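Local coordinates for protein acyl-CoA dehydrogenase (PDB 2PG0) that probably catalyses the FAD-dependent dehydrogenation of acyl chains, introducing a double bond at the alpha-beta position, at residues A126-E131 with T159-G164; V171-T176 with I187-V192. One frame throughout, in Å; residues are numbered along the deposited sequence.

Contact 1: A126-E131 with T159-G164; sequences AIAMTE and TFITNG. With FAD (flavin-adenine dinucleotide), chain C.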
ATOM      1  N   ALA A 126      -9.911   5.526  36.720  1.00 14.88           N
ATOM      2  CA  ALA A 126     -10.386   5.186  35.383  1.00 14.29           C
ATOM      3  C   ALA A 126     -11.190   6.357  34.841  1.00 14.27           C
ATOM      4  O   ALA A 126     -11.621   7.234  35.594  1.00 14.37           O
ATOM      5  CB  ALA A 126     -11.242   3.944  35.427  1.00 14.36           C
ATOM      6  N   ILE A 127     -11.374   6.378  33.527  1.00 14.20           N
ATOM      7  CA  ILE A 127     -12.211   7.395  32.901  1.00 14.76           C
ATOM      8  C   ILE A 127     -13.263   6.718  32.018  1.00 15.13           C
ATOM      9  O   ILE A 127     -12.941   5.797  31.253  1.00 14.61           O
ATOM     10  CB  ILE A 127     -11.363   8.461  32.156  1.00 14.91           C
ATOM     11  CG1 ILE A 127     -12.257   9.597  31.640  1.00 15.15           C
ATOM     12  CG2 ILE A 127     -10.474   7.822  31.055  1.00 14.71           C
ATOM     13  CD1 ILE A 127     -11.533  10.913  31.449  1.00 17.79           C
ATOM     14  N   ALA A 128     -14.517   7.154  32.163  1.00 15.24           N
ATOM     15  CA  ALA A 128     -15.639   6.508  31.490  1.00 16.33           C
ATOM     16  C   ALA A 128     -16.423   7.491  30.631  1.00 17.03           C
ATOM     17  O   ALA A 128     -17.220   8.293  31.138  1.00 17.16           O
ATOM     18  CB  ALA A 128     -16.554   5.799  32.495  1.00 16.08           C
ATOM     19  N   MET A 129     -16.159   7.417  29.329  1.00 17.83           N
ATOM     20  CA  MET A 129     -16.786   8.268  28.317  1.00 19.02           C
ATOM     21  C   MET A 129     -17.719   7.373  27.486  1.00 18.48           C
ATOM     22  O   MET A 129     -18.933   7.590  27.432  1.00 18.36           O
ATOM     23  CB  MET A 129     -15.721   8.879  27.377  1.00 18.96           C
ATOM     24  CG  MET A 129     -14.696   9.867  27.983  1.00 21.07           C
ATOM     25  SD  MET A 129     -13.378  10.346  26.803  1.00 21.34           S
ATOM     26  CE  MET A 129     -11.997   9.427  27.472  1.00 24.53           C
ATOM     27  N   THR A 130     -17.128   6.342  26.884  1.00 17.97           N
ATOM     28  CA  THR A 130     -17.781   5.474  25.897  1.00 17.90           C
ATOM     29  C   THR A 130     -18.994   4.707  26.430  1.00 18.04           C
ATOM     30  O   THR A 130     -18.976   4.177  27.545  1.00 17.56           O
ATOM     31  CB  THR A 130     -16.744   4.488  25.302  1.00 17.75           C
ATOM     32  OG1 THR A 130     -15.609   5.237  24.846  1.00 17.63           O
ATOM     33  CG2 THR A 130     -17.324   3.694  24.132  1.00 17.81           C
ATOM     34  N   GLU A 131     -20.041   4.648  25.606  1.00 18.23           N
ATOM     35  CA  GLU A 131     -21.278   3.949  25.930  1.00 19.00           C
ATOM     36  C   GLU A 131     -21.623   2.950  24.815  1.00 19.05           C
ATOM     37  O   GLU A 131     -21.076   3.052  23.716  1.00 18.60           O
ATOM     38  CB  GLU A 131     -22.411   4.965  26.110  1.00 18.89           C
ATOM     39  CG  GLU A 131     -22.124   6.021  27.183  1.00 19.51           C
ATOM     40  CD  GLU A 131     -23.307   6.921  27.463  1.00 20.28           C
ATOM     41  OE1 GLU A 131     -24.312   6.838  26.726  1.00 21.34           O
ATOM     42  OE2 GLU A 131     -23.228   7.733  28.416  1.00 21.14           O
ATOM     43  N   THR A 159     -18.884   1.550  28.598  1.00 16.99           N
ATOM     44  CA  THR A 159     -18.371   0.325  28.004  1.00 16.94           C
ATOM     45  C   THR A 159     -16.882   0.457  27.673  1.00 16.19           C
ATOM     46  O   THR A 159     -16.388   1.566  27.459  1.00 15.43           O
ATOM     47  CB  THR A 159     -19.203  -0.061  26.753  1.00 17.57           C
ATOM     48  OG1 THR A 159     -18.778  -1.337  26.246  1.00 20.87           O
ATOM     49  CG2 THR A 159     -19.047   0.979  25.683  1.00 17.66           C
ATOM     50  N   PHE A 160     -16.192  -0.685  27.651  1.00 15.46           N
ATOM     51  CA  PHE A 160     -14.747  -0.757  27.379  1.00 15.21           C
ATOM     52  C   PHE A 160     -13.881   0.041  28.367  1.00 14.65           C
ATOM     53  O   PHE A 160     -12.896   0.666  27.963  1.00 15.15           O
ATOM     54  CB  PHE A 160     -14.409  -0.263  25.963  1.00 15.23           C
ATOM     55  CG  PHE A 160     -15.239  -0.864  24.867  1.00 15.19           C
ATOM     56  CD1 PHE A 160     -15.292  -2.238  24.675  1.00 15.90           C
ATOM     57  CD2 PHE A 160     -15.921  -0.033  23.980  1.00 15.60           C
ATOM     58  CE1 PHE A 160     -16.054  -2.787  23.635  1.00 16.61           C
ATOM     59  CE2 PHE A 160     -16.678  -0.570  22.940  1.00 15.93           C
ATOM     60  CZ  PHE A 160     -16.739  -1.945  22.766  1.00 16.76           C
ATOM     61  N   ILE A 161     -14.209   0.017  29.653  1.00 13.74           N
ATOM     62  CA  ILE A 161     -13.497   0.880  30.599  1.00 12.95           C
ATOM     63  C   ILE A 161     -12.194   0.234  31.093  1.00 13.03           C
ATOM     64  O   ILE A 161     -12.210  -0.807  31.752  1.00 13.40           O
ATOM     65  CB  ILE A 161     -14.412   1.321  31.788  1.00 12.87           C
ATOM     66  CG1 ILE A 161     -15.668   2.041  31.264  1.00 12.86           C
ATOM     67  CG2 ILE A 161     -13.626   2.197  32.806  1.00 12.21           C
ATOM     68  CD1 ILE A 161     -15.422   3.106  30.168  1.00 11.94           C
ATOM     69  N   THR A 162     -11.074   0.859  30.747  1.00 12.60           N
ATOM     70  CA  THR A 162      -9.740   0.406  31.173  1.00 12.86           C
ATOM     71  C   THR A 162      -9.649   0.561  32.704  1.00 12.74           C
ATOM     72  O   THR A 162     -10.181   1.530  33.253  1.00 12.68           O
ATOM     73  CB  THR A 162      -8.649   1.224  30.454  1.00 12.85           C
ATOM     74  OG1 THR A 162      -8.763   1.021  29.039  1.00 13.88           O
ATOM     75  CG2 THR A 162      -7.239   0.805  30.896  1.00 13.00           C
ATOM     76  N   ASN A 163      -9.012  -0.398  33.382  1.00 12.86           N
ATOM     77  CA  ASN A 163      -9.008  -0.438  34.867  1.00 13.32           C
ATOM     78  C   ASN A 163     -10.429  -0.590  35.420  1.00 13.91           C
ATOM     79  O   ASN A 163     -10.719  -0.178  36.551  1.00 13.97           O
ATOM     80  CB  ASN A 163      -8.367   0.830  35.474  1.00 13.44           C
ATOM     81  CG  ASN A 163      -6.886   0.994  35.132  1.00 13.53           C
ATOM     82  OD1 ASN A 163      -6.196   0.043  34.766  1.00 13.86           O
ATOM     83  ND2 ASN A 163      -6.389   2.216  35.283  1.00 14.23           N
ATOM     84  N   GLY A 164     -11.313  -1.190  34.626  1.00 14.14           N
ATOM     85  CA  GLY A 164     -12.732  -1.295  34.981  1.00 14.74           C
ATOM     86  C   GLY A 164     -13.053  -2.051  36.261  1.00 15.32           C
ATOM     87  O   GLY A 164     -14.042  -1.748  36.928  1.00 15.82           O
TER
HETATM   88  PA  FAD C 401     -17.908   3.577  16.712  1.00 16.28           P
HETATM   89  O1A FAD C 401     -19.273   2.956  16.720  1.00 16.08           O
HETATM   90  O2A FAD C 401     -17.893   5.006  17.195  1.00 15.14           O
HETATM   91  O5B FAD C 401     -17.287   3.480  15.222  1.00 15.35           O
HETATM   92  C5B FAD C 401     -17.236   2.234  14.544  1.00 17.28           C
HETATM   93  C4B FAD C 401     -16.430   2.425  13.258  1.00 17.60           C
HETATM   94  O4B FAD C 401     -17.065   3.416  12.464  1.00 18.70           O
HETATM   95  C3B FAD C 401     -15.023   2.935  13.563  1.00 17.89           C
HETATM   96  O3B FAD C 401     -14.086   2.377  12.667  1.00 19.40           O
HETATM   97  C2B FAD C 401     -15.116   4.417  13.289  1.00 18.21           C
HETATM   98  O2B FAD C 401     -13.870   5.008  12.970  1.00 18.29           O
HETATM   99  C1B FAD C 401     -16.127   4.432  12.142  1.00 18.42           C
HETATM  100  N9A FAD C 401     -16.740   5.767  12.017  1.00 19.15           N
HETATM  101  C8A FAD C 401     -17.595   6.382  12.900  1.00 19.14           C
HETATM  102  N7A FAD C 401     -17.898   7.606  12.415  1.00 18.84           N
HETATM  103  C5A FAD C 401     -17.250   7.778  11.241  1.00 19.24           C
HETATM  104  C6A FAD C 401     -17.210   8.834  10.337  1.00 19.20           C
HETATM  105  N6A FAD C 401     -17.809   9.991  10.635  1.00 20.03           N
HETATM  106  N1A FAD C 401     -16.434   8.721   9.201  1.00 19.34           N
HETATM  107  C2A FAD C 401     -15.708   7.571   8.948  1.00 19.38           C
HETATM  108  N3A FAD C 401     -15.760   6.516   9.843  1.00 18.46           N
HETATM  109  C4A FAD C 401     -16.516   6.626  10.976  1.00 19.67           C
HETATM  110  N1  FAD C 401     -13.495   4.319  26.351  1.00 18.09           N
HETATM  111  C2  FAD C 401     -13.469   5.105  27.490  1.00 18.90           C
HETATM  112  O2  FAD C 401     -14.240   6.063  27.586  1.00 18.51           O
HETATM  113  N3  FAD C 401     -12.591   4.806  28.524  1.00 18.29           N
HETATM  114  C4  FAD C 401     -11.742   3.722  28.419  1.00 18.71           C
HETATM  115  O4  FAD C 401     -10.976   3.456  29.347  1.00 18.17           O
HETATM  116  C4X FAD C 401     -11.758   2.936  27.262  1.00 18.78           C
HETATM  117  N5  FAD C 401     -10.908   1.848  27.141  1.00 19.05           N
HETATM  118  C5X FAD C 401     -10.940   1.047  26.014  1.00 18.40           C
HETATM  119  C6  FAD C 401     -10.091  -0.050  25.938  1.00 18.25           C
HETATM  120  C7  FAD C 401     -10.108  -0.859  24.805  1.00 18.35           C
HETATM  121  C7M FAD C 401      -9.161  -2.026  24.765  1.00 18.85           C
HETATM  122  C8  FAD C 401     -10.988  -0.564  23.746  1.00 18.63           C
HETATM  123  C8M FAD C 401     -11.061  -1.393  22.494  1.00 18.79           C
HETATM  124  C9  FAD C 401     -11.840   0.529  23.832  1.00 18.35           C
HETATM  125  C9A FAD C 401     -11.820   1.349  24.965  1.00 18.58           C
HETATM  126  N10 FAD C 401     -12.661   2.460  25.066  1.00 18.76           N
HETATM  127  C10 FAD C 401     -12.644   3.237  26.221  1.00 18.31           C
HETATM  128  C1' FAD C 401     -13.570   2.876  23.928  1.00 17.78           C
HETATM  129  C2' FAD C 401     -12.882   3.394  22.653  1.00 18.76           C
HETATM  130  O2' FAD C 401     -12.388   4.712  22.776  1.00 19.27           O
HETATM  131  C3' FAD C 401     -13.919   3.335  21.535  1.00 17.65           C
HETATM  132  O3' FAD C 401     -14.025   1.979  21.157  1.00 16.65           O
HETATM  133  C4' FAD C 401     -13.594   4.203  20.310  1.00 18.20           C
HETATM  134  O4' FAD C 401     -13.668   5.586  20.605  1.00 19.08           O
HETATM  135  C5' FAD C 401     -14.523   3.904  19.133  1.00 18.24           C
HETATM  136  O5' FAD C 401     -15.881   3.957  19.532  1.00 18.52           O
HETATM  137  P   FAD C 401     -16.843   2.718  19.186  1.00 18.68           P
HETATM  138  O1P FAD C 401     -16.224   1.427  19.660  1.00 18.78           O
HETATM  139  O2P FAD C 401     -18.202   2.947  19.786  1.00 18.36           O
HETATM  140  O3P FAD C 401     -16.901   2.658  17.571  1.00 17.05           O
HETATM  141  O   HOH W   1     -10.460   4.058  32.119  1.00 13.23           O
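Ile-161 packs against Ala-126 and Ala-128 where 126-131 and 159-164 run almost antiparallel. Its two branches span two positions of the strand: CD1 meets CB of Ala-128 at 3.7 Å, while CG2, anti to the backbone N (chi1 -57° for CG1), reaches back to CB of Ala-126. Further along, the methyls of Thr-130 and Thr-159 meet at 3.6 Å between CG2 and CG2. The ring of Phe-160 receives CG2 of Thr-130 at its edge, close to the ring plane, and has Thr-159 OG1 above the centre of one face; Tyr-347 of the second subunit packs edge-to-face with it.

A single direct hydrogen bond joins the backbones, Thr-159 N to Thr-130 O at 2.8 Å, its donor standing 40° out of the carbonyl plane.

The two segments together form part of the flavin-binding site in the middle domain of the acyl-CoA dehydrogenase fold, and the isoalloxazine ring lies against both. Polar groups from both segments read the flavin's edge. Ile-127 O accepts from FAD N3, and FAD O2 is gripped by two backbone donors, Met-129 N and Thr-130 N, which would probably help stabilise negative charge on a reduced flavin. Thr-130 OG1 donates to FAD N1 at 2.8 Å. From the other segment, Thr-162 N binds FAD O4, and its OG1 donates to FAD N5 at 3.0 Å. A water accepts from Ile-127 N at 2.9 Å and lies beside Thr-162 O and FAD O4.

Van der Waals contact with the cofactor completes the list: Phe-160 CG lies 3.8 Å from FAD C9. Without its ring, as with an alanine here, the site would probably have a gap beside the flavin and Thr-130 CG2, and Tyr-347 of the second subunit would be without its aromatic mate.

Contact 2: V171-T176 with I187-V192; sequences VVACKT and ISLLVV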
ATOM      1  N   VAL A 171     -13.767   8.797  36.735  1.00 17.48           N
ATOM      2  CA  VAL A 171     -14.227  10.060  36.152  1.00 17.72           C
ATOM      3  C   VAL A 171     -15.281   9.743  35.078  1.00 18.01           C
ATOM      4  O   VAL A 171     -14.962   9.173  34.031  1.00 17.76           O
ATOM      5  CB  VAL A 171     -13.064  10.894  35.577  1.00 17.75           C
ATOM      6  CG1 VAL A 171     -13.590  12.173  34.916  1.00 18.10           C
ATOM      7  CG2 VAL A 171     -12.034  11.231  36.678  1.00 17.68           C
ATOM      8  N   VAL A 172     -16.535  10.098  35.358  1.00 18.38           N
ATOM      9  CA  VAL A 172     -17.664   9.720  34.496  1.00 18.96           C
ATOM     10  C   VAL A 172     -18.237  10.917  33.724  1.00 19.60           C
ATOM     11  O   VAL A 172     -18.617  11.926  34.322  1.00 19.18           O
ATOM     12  CB  VAL A 172     -18.789   9.003  35.298  1.00 18.83           C
ATOM     13  CG1 VAL A 172     -19.948   8.591  34.383  1.00 19.16           C
ATOM     14  CG2 VAL A 172     -18.229   7.779  36.027  1.00 18.81           C
ATOM     15  N   ALA A 173     -18.292  10.791  32.397  1.00 20.45           N
ATOM     16  CA  ALA A 173     -18.934  11.803  31.554  1.00 21.58           C
ATOM     17  C   ALA A 173     -20.426  11.495  31.481  1.00 22.32           C
ATOM     18  O   ALA A 173     -20.824  10.406  31.075  1.00 22.02           O
ATOM     19  CB  ALA A 173     -18.312  11.829  30.153  1.00 21.29           C
ATOM     20  N   CYS A 174     -21.249  12.451  31.897  1.00 23.82           N
ATOM     21  CA  CYS A 174     -22.695  12.237  31.941  1.00 25.32           C
ATOM     22  C   CYS A 174     -23.449  13.502  31.559  1.00 25.70           C
ATOM     23  O   CYS A 174     -22.889  14.594  31.580  1.00 25.72           O
ATOM     24  CB  CYS A 174     -23.118  11.772  33.332  1.00 25.69           C
ATOM     25  SG  CYS A 174     -22.455  12.809  34.629  1.00 28.93           S
ATOM     26  N   LYS A 175     -24.718  13.348  31.193  1.00 26.39           N
ATOM     27  CA  LYS A 175     -25.531  14.502  30.843  1.00 27.41           C
ATOM     28  C   LYS A 175     -26.309  15.004  32.057  1.00 27.86           C
ATOM     29  O   LYS A 175     -27.269  14.373  32.501  1.00 27.63           O
ATOM     30  CB  LYS A 175     -26.456  14.190  29.660  1.00 27.54           C
ATOM     31  CG  LYS A 175     -25.715  14.025  28.330  1.00 28.22           C
ATOM     32  CD  LYS A 175     -26.570  14.480  27.153  1.00 30.15           C
ATOM     33  CE  LYS A 175     -25.882  14.226  25.812  1.00 30.67           C
ATOM     34  NZ  LYS A 175     -24.621  14.998  25.675  1.00 31.82           N
ATOM     35  N   THR A 176     -25.854  16.126  32.606  1.00 28.88           N
ATOM     36  CA  THR A 176     -26.566  16.810  33.689  1.00 30.16           C
ATOM     37  C   THR A 176     -27.750  17.628  33.151  1.00 31.29           C
ATOM     38  O   THR A 176     -28.675  17.966  33.895  1.00 31.45           O
ATOM     39  CB  THR A 176     -25.628  17.712  34.514  1.00 29.93           C
ATOM     40  OG1 THR A 176     -24.758  18.437  33.634  1.00 29.24           O
ATOM     41  CG2 THR A 176     -24.795  16.872  35.477  1.00 29.91           C
ATOM     42  N   ILE A 187     -23.049  18.205  29.082  1.00 26.36           N
ATOM     43  CA  ILE A 187     -22.133  17.197  29.625  1.00 25.30           C
ATOM     44  C   ILE A 187     -21.306  17.735  30.797  1.00 24.63           C
ATOM     45  O   ILE A 187     -20.801  18.858  30.761  1.00 24.44           O
ATOM     46  CB  ILE A 187     -21.193  16.605  28.536  1.00 25.24           C
ATOM     47  CG1 ILE A 187     -22.002  15.924  27.428  1.00 25.22           C
ATOM     48  CG2 ILE A 187     -20.205  15.606  29.150  1.00 24.82           C
ATOM     49  CD1 ILE A 187     -21.168  15.502  26.208  1.00 25.38           C
ATOM     50  N   SER A 188     -21.178  16.903  31.827  1.00 23.97           N
ATOM     51  CA  SER A 188     -20.395  17.215  33.011  1.00 23.32           C
ATOM     52  C   SER A 188     -19.529  16.028  33.385  1.00 22.73           C
ATOM     53  O   SER A 188     -19.830  14.895  33.008  1.00 22.57           O
ATOM     54  CB  SER A 188     -21.321  17.543  34.179  1.00 23.51           C
ATOM     55  OG  SER A 188     -22.101  18.689  33.894  1.00 24.58           O
ATOM     56  N   LEU A 189     -18.458  16.290  34.125  1.00 22.16           N
ATOM     57  CA  LEU A 189     -17.626  15.221  34.669  1.00 21.90           C
ATOM     58  C   LEU A 189     -17.931  15.028  36.148  1.00 21.88           C
ATOM     59  O   LEU A 189     -17.927  15.979  36.921  1.00 21.91           O
ATOM     60  CB  LEU A 189     -16.133  15.492  34.434  1.00 21.52           C
ATOM     61  CG  LEU A 189     -15.690  15.675  32.975  1.00 21.33           C
ATOM     62  CD1 LEU A 189     -14.175  15.820  32.884  1.00 21.14           C
ATOM     63  CD2 LEU A 189     -16.191  14.537  32.076  1.00 21.13           C
ATOM     64  N   LEU A 190     -18.213  13.787  36.522  1.00 21.67           N
ATOM     65  CA  LEU A 190     -18.575  13.449  37.888  1.00 22.21           C
ATOM     66  C   LEU A 190     -17.707  12.284  38.367  1.00 22.19           C
ATOM     67  O   LEU A 190     -17.627  11.249  37.706  1.00 21.94           O
ATOM     68  CB  LEU A 190     -20.066  13.095  37.939  1.00 21.98           C
ATOM     69  CG  LEU A 190     -20.779  12.788  39.256  1.00 23.46           C
ATOM     70  CD1 LEU A 190     -20.759  13.985  40.202  1.00 23.83           C
ATOM     71  CD2 LEU A 190     -22.207  12.374  38.965  1.00 22.95           C
ATOM     72  N   VAL A 191     -17.042  12.462  39.505  1.00 22.14           N
ATOM     73  CA  VAL A 191     -16.209  11.397  40.070  1.00 22.36           C
ATOM     74  C   VAL A 191     -17.082  10.391  40.822  1.00 22.46           C
ATOM     75  O   VAL A 191     -17.811  10.760  41.752  1.00 22.50           O
ATOM     76  CB  VAL A 191     -15.097  11.964  41.000  1.00 22.48           C
ATOM     77  CG1 VAL A 191     -14.307  10.834  41.657  1.00 22.92           C
ATOM     78  CG2 VAL A 191     -14.176  12.897  40.226  1.00 22.91           C
ATOM     79  N   VAL A 192     -17.018   9.127  40.417  1.00 22.16           N
ATOM     80  CA  VAL A 192     -17.779   8.075  41.087  1.00 22.48           C
ATOM     81  C   VAL A 192     -16.827   7.183  41.869  1.00 22.89           C
ATOM     82  O   VAL A 192     -15.873   6.637  41.316  1.00 22.71           O
ATOM     83  CB  VAL A 192     -18.642   7.248  40.102  1.00 22.20           C
ATOM     84  CG1 VAL A 192     -19.357   6.101  40.825  1.00 22.23           C
ATOM     85  CG2 VAL A 192     -19.664   8.148  39.412  1.00 22.39           C
TER
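Thr-176 and Ser-188 meet hydroxyl to hydroxyl, with Thr-176 OG1 2.7 Å from Ser-188 OG in a hydrogen bond that either could donate. The threonine gets there by turning OG1 into the position between its backbone N and carbonyl carbon (chi1 43°), which also lays its CG2 alongside the serine. Ser-188 OG has a second partner in Gly-235 N.

On the same side of the sheet as Ser-188, the sulfur of Cys-174 leans diagonally to the neighbouring strand, meeting CB of Leu-190 at 4.1 Å, and Leu-190 goes on to strand 151-161. Val-172 directs one branch at Val-192 on the neighbouring strand: its CG2 lies 3.7 Å from Val-192 CG2, the two side chains crossing at a slant.

The other face turns to helices 89-105 and 237-273. There the end of Leu-189 bends back over its partner, so that CD2 rests 3.9 Å from CB of the small Ala-173. Val-171 touches the same leucine lower down, at CB. Lys-175 passes over Ile-187 with NZ 3.3 Å from Ile-187 CG1, while its charge is met by the carbonyls of Ala-139 and Pro-183.

These orientations follow from an antiparallel beta hairpin of strands 169-175 and 187-193, twisted so that the axes stand at 144°. Val-172 with Leu-190 and Cys-174 with Ser-188 are the hydrogen-bonded pairs, each closed by two backbone bonds. Those of the second pair are the straighter at the acceptor, the Ser-188 N bond to Cys-174 O making 170° at the oxygen.

Among the side chains the contact is mostly apolar; Thr-176 OG1 pairs with the serine, and the buried polar ends of Ser-188 and Lys-175 are supplied with partners, which is likely to ease the cost of burying them.

How the contacts relate
Contact 1 closes before contact 2 opens, so the two come in series along the chain, with their centres 12 Å apart and both within the middle domain of the acyl-CoA dehydrogenase. They share a mixed sheet: strand 125-128 of contact 1 runs parallel to strand 169-175 of contact 2, and Ala-126 and Ala-128 are probably hydrogen-bonded to Val-171. Strand 187-193 follows on the far side of 169-175, while strand 151-161 belongs to a second sheet that packs against the first. The hairpin therefore stands one strand behind the flavin site, continuing the sheet whose outermost strand within this chain reaches the cofactor through Ile-127.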